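Local coordinates for Na Glutathione S-transferase 1 (Necator americanus, PDB 2ON7), which probably catalyses the conjugation of reduced glutathione to electrophilic compounds, as a glutathione S-transferase of the human hookworm, at residues A23-R33 with I191-P202. Sequence-based numbering, arbitrary orientation.
Sequences ALADQEFEDVR and IPKLKKWIETRP
K193 runs past A23 and L24 to D26, an example of a lysine lying along the C-terminal end of a helix, here helix 16-25. Its CB sits 3.8 Å from A23 O, and CG is only slightly farther from that same oxygen. CD faces two carbonyl oxygens of the last turn, 3.6 Å from A23 O and 3.8 Å from L24 O. CE then reaches the carboxylate of D26, and NZ closes a salt bridge to D26 OD2 at 2.8 Å, approaching from above the carboxylate plane. Extended beyond CG, the chain spans this distance without a bend. D26, with its positive phi (65°), belongs to the Schellman motif that follows the last turn; the ammonium group also lies near the carbonyl end of the helix, which would probably favour its charge. In the glutathione S-transferase fold, helix 16-25 and strand 30-34 belong to the thioredoxin-like N-terminal domain and helix 192-200 to the helical C-terminal one, so the contact spans the domain interface. One turn on from K193, W197 CB meets A23 CB at 3.9 Å, while its indole NE1 bonds to E16 of the same N-terminal helix. L24 CD2 touches I191 CG2, the two side chains crossing at about a right angle. Beyond the helix, P202 sets CG over the centre of one face of the R33 guanidinium, 3.3 Å above its plane. That group is held side-on by D31, whose OD1 accepts from both NE (2.8 Å) and NH2, while D31 OD2 pairs with R19.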
ATOM      1  N   ALA A  23       4.899  -1.614 -21.601  1.00  8.04           N
ATOM      2  CA  ALA A  23       4.415  -2.162 -22.881  1.00  7.65           C
ATOM      3  C   ALA A  23       3.156  -1.435 -23.335  1.00  7.52           C
ATOM      4  O   ALA A  23       2.983  -1.160 -24.506  1.00  5.29           O
ATOM      5  CB  ALA A  23       4.176  -3.661 -22.786  1.00  7.55           C
ATOM      6  N   LEU A  24       2.291  -1.048 -22.391  1.00  9.00           N
ATOM      7  CA  LEU A  24       1.168  -0.185 -22.801  1.00  9.89           C
ATOM      8  C   LEU A  24       1.605   1.212 -23.346  1.00  9.68           C
ATOM      9  O   LEU A  24       0.873   1.874 -24.074  1.00  9.32           O
ATOM     10  CB  LEU A  24       0.169  -0.043 -21.669  1.00 10.72           C
ATOM     11  CG  LEU A  24      -0.780  -1.208 -21.384  1.00 13.45           C
ATOM     12  CD1 LEU A  24      -1.465  -0.902 -20.065  1.00 14.35           C
ATOM     13  CD2 LEU A  24      -1.834  -1.425 -22.485  1.00 14.48           C
ATOM     14  N   ALA A  25       2.797   1.656 -22.977  1.00  9.62           N
ATOM     15  CA  ALA A  25       3.230   2.982 -23.321  1.00 10.11           C
ATOM     16  C   ALA A  25       4.261   2.947 -24.443  1.00 10.23           C
ATOM     17  O   ALA A  25       4.711   3.979 -24.908  1.00 10.29           O
ATOM     18  CB  ALA A  25       3.786   3.669 -22.066  1.00  9.42           C
ATOM     19  N   ASP A  26       4.650   1.747 -24.855  1.00 11.29           N
ATOM     20  CA  ASP A  26       5.659   1.556 -25.913  1.00 12.54           C
ATOM     21  C   ASP A  26       7.003   2.097 -25.414  1.00 11.90           C
ATOM     22  O   ASP A  26       7.767   2.696 -26.165  1.00 12.94           O
ATOM     23  CB  ASP A  26       5.221   2.266 -27.209  1.00 13.35           C
ATOM     24  CG  ASP A  26       5.316   1.378 -28.451  1.00 17.58           C
ATOM     25  OD1 ASP A  26       6.225   1.584 -29.302  1.00 19.09           O
ATOM     26  OD2 ASP A  26       4.451   0.481 -28.604  1.00 23.06           O
ATOM     27  N   GLN A  27       7.272   1.890 -24.138  1.00 11.54           N
ATOM     28  CA  GLN A  27       8.441   2.441 -23.478  1.00 11.45           C
ATOM     29  C   GLN A  27       9.476   1.355 -23.285  1.00 11.57           C
ATOM     30  O   GLN A  27       9.289   0.438 -22.511  1.00 12.37           O
ATOM     31  CB  GLN A  27       8.060   3.038 -22.097  1.00 11.36           C
ATOM     32  CG  GLN A  27       9.197   3.754 -21.367  1.00  8.92           C
ATOM     33  CD  GLN A  27       9.789   4.946 -22.138  1.00  8.11           C
ATOM     34  OE1 GLN A  27      10.957   4.965 -22.448  1.00 10.17           O
ATOM     35  NE2 GLN A  27       8.980   5.926 -22.434  1.00  9.09           N
ATOM     36  N   GLU A  28      10.557   1.485 -24.016  1.00 11.78           N
ATOM     37  CA  GLU A  28      11.770   0.737 -23.815  1.00 11.97           C
ATOM     38  C   GLU A  28      12.235   0.863 -22.382  1.00 10.23           C
ATOM     39  O   GLU A  28      12.220   1.938 -21.805  1.00  9.95           O
ATOM     40  CB  GLU A  28      12.883   1.302 -24.728  1.00 12.84           C
ATOM     41  CG  GLU A  28      14.288   0.671 -24.509  1.00 17.02           C
ATOM     42  CD  GLU A  28      14.425  -0.730 -25.172  1.00 20.75           C
ATOM     43  OE1 GLU A  28      14.514  -1.750 -24.425  1.00 19.53           O
ATOM     44  OE2 GLU A  28      14.440  -0.801 -26.435  1.00 19.46           O
ATOM     45  N   PHE A  29      12.663  -0.264 -21.834  1.00  8.95           N
ATOM     46  CA  PHE A  29      13.312  -0.298 -20.570  1.00  7.83           C
ATOM     47  C   PHE A  29      14.260  -1.472 -20.557  1.00  7.48           C
ATOM     48  O   PHE A  29      14.126  -2.398 -21.348  1.00  5.95           O
ATOM     49  CB  PHE A  29      12.305  -0.386 -19.410  1.00  7.20           C
ATOM     50  CG  PHE A  29      11.496  -1.661 -19.383  1.00  6.46           C
ATOM     51  CD1 PHE A  29      11.635  -2.566 -18.329  1.00  3.66           C
ATOM     52  CD2 PHE A  29      10.536  -1.919 -20.365  1.00  4.06           C
ATOM     53  CE1 PHE A  29      10.869  -3.743 -18.318  1.00  3.81           C
ATOM     54  CE2 PHE A  29       9.775  -3.082 -20.343  1.00  2.00           C
ATOM     55  CZ  PHE A  29       9.942  -3.993 -19.338  1.00  2.13           C
ATOM     56  N   GLU A  30      15.216  -1.402 -19.636  1.00  6.98           N
ATOM     57  CA  GLU A  30      16.102  -2.508 -19.349  1.00  7.23           C
ATOM     58  C   GLU A  30      15.345  -3.388 -18.301  1.00  6.41           C
ATOM     59  O   GLU A  30      15.010  -2.932 -17.214  1.00  5.70           O
ATOM     60  CB  GLU A  30      17.453  -1.967 -18.858  1.00  5.92           C
ATOM     61  CG  GLU A  30      18.544  -3.021 -18.728  1.00  8.69           C
ATOM     62  CD  GLU A  30      19.847  -2.505 -18.118  1.00  8.76           C
ATOM     63  OE1 GLU A  30      20.795  -3.327 -18.063  1.00 14.19           O
ATOM     64  OE2 GLU A  30      19.946  -1.315 -17.706  1.00  6.89           O
ATOM     65  N   ASP A  31      15.003  -4.615 -18.705  1.00  6.09           N
ATOM     66  CA  ASP A  31      14.257  -5.589 -17.877  1.00  5.73           C
ATOM     67  C   ASP A  31      15.246  -6.616 -17.266  1.00  5.53           C
ATOM     68  O   ASP A  31      15.590  -7.591 -17.909  1.00  4.04           O
ATOM     69  CB  ASP A  31      13.161  -6.275 -18.717  1.00  5.29           C
ATOM     70  CG  ASP A  31      12.276  -7.230 -17.889  1.00  3.99           C
ATOM     71  OD1 ASP A  31      11.778  -8.227 -18.436  1.00  2.00           O
ATOM     72  OD2 ASP A  31      12.091  -6.996 -16.688  1.00  4.35           O
ATOM     73  N   VAL A  32      15.735  -6.336 -16.047  1.00  6.42           N
ATOM     74  CA  VAL A  32      16.857  -7.108 -15.430  1.00  6.74           C
ATOM     75  C   VAL A  32      16.270  -8.151 -14.480  1.00  6.42           C
ATOM     76  O   VAL A  32      15.583  -7.811 -13.520  1.00  7.66           O
ATOM     77  CB  VAL A  32      17.876  -6.194 -14.651  1.00  7.04           C
ATOM     78  CG1 VAL A  32      19.136  -7.000 -14.134  1.00  6.11           C
ATOM     79  CG2 VAL A  32      18.330  -5.047 -15.504  1.00  7.20           C
ATOM     80  N   ARG A  33      16.503  -9.413 -14.781  1.00  5.98           N
ATOM     81  CA  ARG A  33      15.881 -10.521 -14.054  1.00  5.76           C
ATOM     82  C   ARG A  33      16.913 -11.321 -13.226  1.00  5.81           C
ATOM     83  O   ARG A  33      17.784 -11.965 -13.787  1.00  5.27           O
ATOM     84  CB  ARG A  33      15.118 -11.409 -15.027  1.00  4.81           C
ATOM     85  CG  ARG A  33      13.979 -10.648 -15.724  1.00  4.57           C
ATOM     86  CD  ARG A  33      13.357 -11.473 -16.803  1.00  5.05           C
ATOM     87  NE  ARG A  33      12.173 -10.829 -17.348  1.00  5.78           N
ATOM     88  CZ  ARG A  33      10.931 -11.311 -17.243  1.00  2.92           C
ATOM     89  NH1 ARG A  33      10.721 -12.484 -16.647  1.00  2.00           N
ATOM     90  NH2 ARG A  33       9.925 -10.611 -17.731  1.00  2.00           N
ATOM     91  N   ILE A 191      -6.379  -6.393 -24.730  1.00  8.14           N
ATOM     92  CA  ILE A 191      -5.994  -5.065 -25.203  1.00  9.82           C
ATOM     93  C   ILE A 191      -4.675  -5.194 -26.001  1.00 10.49           C
ATOM     94  O   ILE A 191      -3.636  -5.551 -25.412  1.00  9.99           O
ATOM     95  CB  ILE A 191      -5.828  -4.048 -24.024  1.00 10.52           C
ATOM     96  CG1 ILE A 191      -7.184  -3.786 -23.332  1.00  9.71           C
ATOM     97  CG2 ILE A 191      -5.173  -2.752 -24.521  1.00 10.92           C
ATOM     98  CD1 ILE A 191      -7.054  -3.010 -21.986  1.00 10.49           C
ATOM     99  N   PRO A 192      -4.715  -4.899 -27.328  1.00 10.43           N
ATOM    100  CA  PRO A 192      -3.673  -5.308 -28.270  1.00 10.77           C
ATOM    101  C   PRO A 192      -2.218  -5.239 -27.783  1.00 11.70           C
ATOM    102  O   PRO A 192      -1.544  -6.275 -27.828  1.00 11.84           O
ATOM    103  CB  PRO A 192      -3.929  -4.417 -29.498  1.00 11.20           C
ATOM    104  CG  PRO A 192      -5.445  -4.266 -29.519  1.00 10.15           C
ATOM    105  CD  PRO A 192      -5.794  -4.140 -28.010  1.00 11.04           C
ATOM    106  N   LYS A 193      -1.741  -4.077 -27.315  1.00 11.75           N
ATOM    107  CA  LYS A 193      -0.361  -3.960 -26.834  1.00 12.53           C
ATOM    108  C   LYS A 193      -0.066  -4.817 -25.604  1.00 12.22           C
ATOM    109  O   LYS A 193       1.072  -5.230 -25.400  1.00 12.58           O
ATOM    110  CB  LYS A 193       0.019  -2.489 -26.519  1.00 13.24           C
ATOM    111  CG  LYS A 193       0.544  -1.669 -27.708  1.00 13.69           C
ATOM    112  CD  LYS A 193       0.903  -0.272 -27.243  1.00 13.97           C
ATOM    113  CE  LYS A 193       1.253   0.639 -28.411  1.00 17.42           C
ATOM    114  NZ  LYS A 193       2.069   1.805 -27.916  1.00 18.48           N
ATOM    115  N   LEU A 194      -1.063  -5.022 -24.752  1.00 11.48           N
ATOM    116  CA  LEU A 194      -0.924  -5.944 -23.623  1.00 11.60           C
ATOM    117  C   LEU A 194      -0.824  -7.391 -24.149  1.00 11.00           C
ATOM    118  O   LEU A 194       0.098  -8.125 -23.793  1.00 11.08           O
ATOM    119  CB  LEU A 194      -2.130  -5.828 -22.674  1.00 11.47           C
ATOM    120  CG  LEU A 194      -1.935  -5.843 -21.150  1.00 13.27           C
ATOM    121  CD1 LEU A 194      -3.084  -6.540 -20.427  1.00 12.61           C
ATOM    122  CD2 LEU A 194      -0.610  -6.467 -20.731  1.00 15.51           C
ATOM    123  N   LYS A 195      -1.782  -7.767 -25.003  1.00 10.22           N
ATOM    124  CA  LYS A 195      -1.847  -9.075 -25.679  1.00 10.10           C
ATOM    125  C   LYS A 195      -0.523  -9.475 -26.342  1.00  9.62           C
ATOM    126  O   LYS A 195      -0.031 -10.580 -26.126  1.00  8.91           O
ATOM    127  CB  LYS A 195      -2.990  -9.070 -26.713  1.00 10.21           C
ATOM    128  CG  LYS A 195      -3.213 -10.362 -27.459  1.00 11.48           C
ATOM    129  CD  LYS A 195      -4.662 -10.409 -27.943  1.00 17.30           C
ATOM    130  CE  LYS A 195      -5.171 -11.830 -28.126  1.00 17.63           C
ATOM    131  NZ  LYS A 195      -4.705 -12.418 -29.418  1.00 20.73           N
ATOM    132  N   LYS A 196       0.018  -8.570 -27.161  1.00  9.42           N
ATOM    133  CA  LYS A 196       1.371  -8.681 -27.699  1.00  9.34           C
ATOM    134  C   LYS A 196       2.444  -9.033 -26.601  1.00  8.76           C
ATOM    135  O   LYS A 196       3.195 -10.030 -26.770  1.00  8.23           O
ATOM    136  CB  LYS A 196       1.737  -7.431 -28.524  1.00  9.68           C
ATOM    137  CG  LYS A 196       3.144  -7.522 -29.147  1.00 10.83           C
ATOM    138  CD  LYS A 196       3.327  -6.706 -30.430  1.00 11.69           C
ATOM    139  CE  LYS A 196       4.771  -6.842 -30.955  1.00 12.19           C
ATOM    140  NZ  LYS A 196       5.794  -6.409 -29.873  1.00 13.37           N
ATOM    141  N   TRP A 197       2.449  -8.288 -25.486  1.00  6.79           N
ATOM    142  CA  TRP A 197       3.371  -8.535 -24.368  1.00  7.11           C
ATOM    143  C   TRP A 197       3.229  -9.928 -23.730  1.00  7.38           C
ATOM    144  O   TRP A 197       4.218 -10.603 -23.463  1.00  6.97           O
ATOM    145  CB  TRP A 197       3.317  -7.417 -23.281  1.00  5.49           C
ATOM    146  CG  TRP A 197       4.137  -7.734 -22.032  1.00  4.87           C
ATOM    147  CD1 TRP A 197       3.660  -8.004 -20.779  1.00  2.43           C
ATOM    148  CD2 TRP A 197       5.578  -7.806 -21.921  1.00  4.13           C
ATOM    149  NE1 TRP A 197       4.685  -8.260 -19.925  1.00  2.00           N
ATOM    150  CE2 TRP A 197       5.875  -8.135 -20.592  1.00  2.53           C
ATOM    151  CE3 TRP A 197       6.632  -7.618 -22.818  1.00  4.25           C
ATOM    152  CZ2 TRP A 197       7.189  -8.292 -20.135  1.00  3.93           C
ATOM    153  CZ3 TRP A 197       7.930  -7.781 -22.361  1.00  3.90           C
ATOM    154  CH2 TRP A 197       8.195  -8.103 -21.029  1.00  3.45           C
ATOM    155  N   ILE A 198       1.991 -10.370 -23.508  1.00  9.02           N
ATOM    156  CA  ILE A 198       1.740 -11.692 -22.906  1.00  8.76           C
ATOM    157  C   ILE A 198       2.209 -12.802 -23.852  1.00  9.29           C
ATOM    158  O   ILE A 198       2.615 -13.898 -23.417  1.00 10.00           O
ATOM    159  CB  ILE A 198       0.270 -11.808 -22.510  1.00  9.46           C
ATOM    160  CG1 ILE A 198      -0.056 -10.819 -21.385  1.00  7.95           C
ATOM    161  CG2 ILE A 198      -0.156 -13.261 -22.155  1.00  9.97           C
ATOM    162  CD1 ILE A 198      -1.589 -10.503 -21.351  1.00 10.41           C
ATOM    163  N   GLU A 199       2.191 -12.503 -25.149  1.00  8.66           N
ATOM    164  CA  GLU A 199       2.653 -13.436 -26.135  1.00  8.70           C
ATOM    165  C   GLU A 199       4.172 -13.513 -26.296  1.00  8.49           C
ATOM    166  O   GLU A 199       4.691 -14.539 -26.746  1.00  8.15           O
ATOM    167  CB  GLU A 199       2.020 -13.097 -27.482  1.00  8.99           C
ATOM    168  CG  GLU A 199       0.699 -13.798 -27.680  1.00 12.01           C
ATOM    169  CD  GLU A 199      -0.303 -13.020 -28.554  1.00 15.53           C
ATOM    170  OE1 GLU A 199      -1.513 -13.287 -28.387  1.00 18.76           O
ATOM    171  OE2 GLU A 199       0.089 -12.154 -29.376  1.00 14.15           O
ATOM    172  N   THR A 200       4.868 -12.416 -25.983  1.00  8.77           N
ATOM    173  CA  THR A 200       6.276 -12.273 -26.320  1.00  8.41           C
ATOM    174  C   THR A 200       7.173 -12.278 -25.088  1.00  8.63           C
ATOM    175  O   THR A 200       8.338 -12.673 -25.185  1.00  8.98           O
ATOM    176  CB  THR A 200       6.547 -11.029 -27.225  1.00  8.73           C
ATOM    177  OG1 THR A 200       6.238  -9.828 -26.521  1.00  8.84           O
ATOM    178  CG2 THR A 200       5.695 -11.101 -28.516  1.00  7.78           C
ATOM    179  N   ARG A 201       6.631 -11.859 -23.942  1.00  7.80           N
ATOM    180  CA  ARG A 201       7.335 -11.903 -22.655  1.00  7.74           C
ATOM    181  C   ARG A 201       7.950 -13.272 -22.338  1.00  7.98           C
ATOM    182  O   ARG A 201       7.385 -14.311 -22.733  1.00  7.80           O
ATOM    183  CB  ARG A 201       6.379 -11.498 -21.487  1.00  8.12           C
ATOM    184  CG  ARG A 201       5.187 -12.458 -21.203  1.00  4.91           C
ATOM    185  CD  ARG A 201       4.267 -11.923 -20.139  1.00  8.21           C
ATOM    186  NE  ARG A 201       3.344 -12.963 -19.670  1.00 11.16           N
ATOM    187  CZ  ARG A 201       2.338 -12.781 -18.821  1.00 11.13           C
ATOM    188  NH1 ARG A 201       1.579 -13.813 -18.453  1.00 12.17           N
ATOM    189  NH2 ARG A 201       2.087 -11.583 -18.329  1.00 12.39           N
ATOM    190  N   PRO A 202       9.071 -13.279 -21.578  1.00  8.57           N
ATOM    191  CA  PRO A 202       9.691 -14.512 -21.061  1.00  8.81           C
ATOM    192  C   PRO A 202       8.682 -15.371 -20.319  1.00  9.39           C
ATOM    193  O   PRO A 202       7.787 -14.855 -19.585  1.00  8.83           O
ATOM    194  CB  PRO A 202      10.730 -14.021 -20.060  1.00  8.56           C
ATOM    195  CG  PRO A 202      10.869 -12.575 -20.312  1.00  9.70           C
ATOM    196  CD  PRO A 202       9.816 -12.069 -21.185  1.00  8.62           C
TER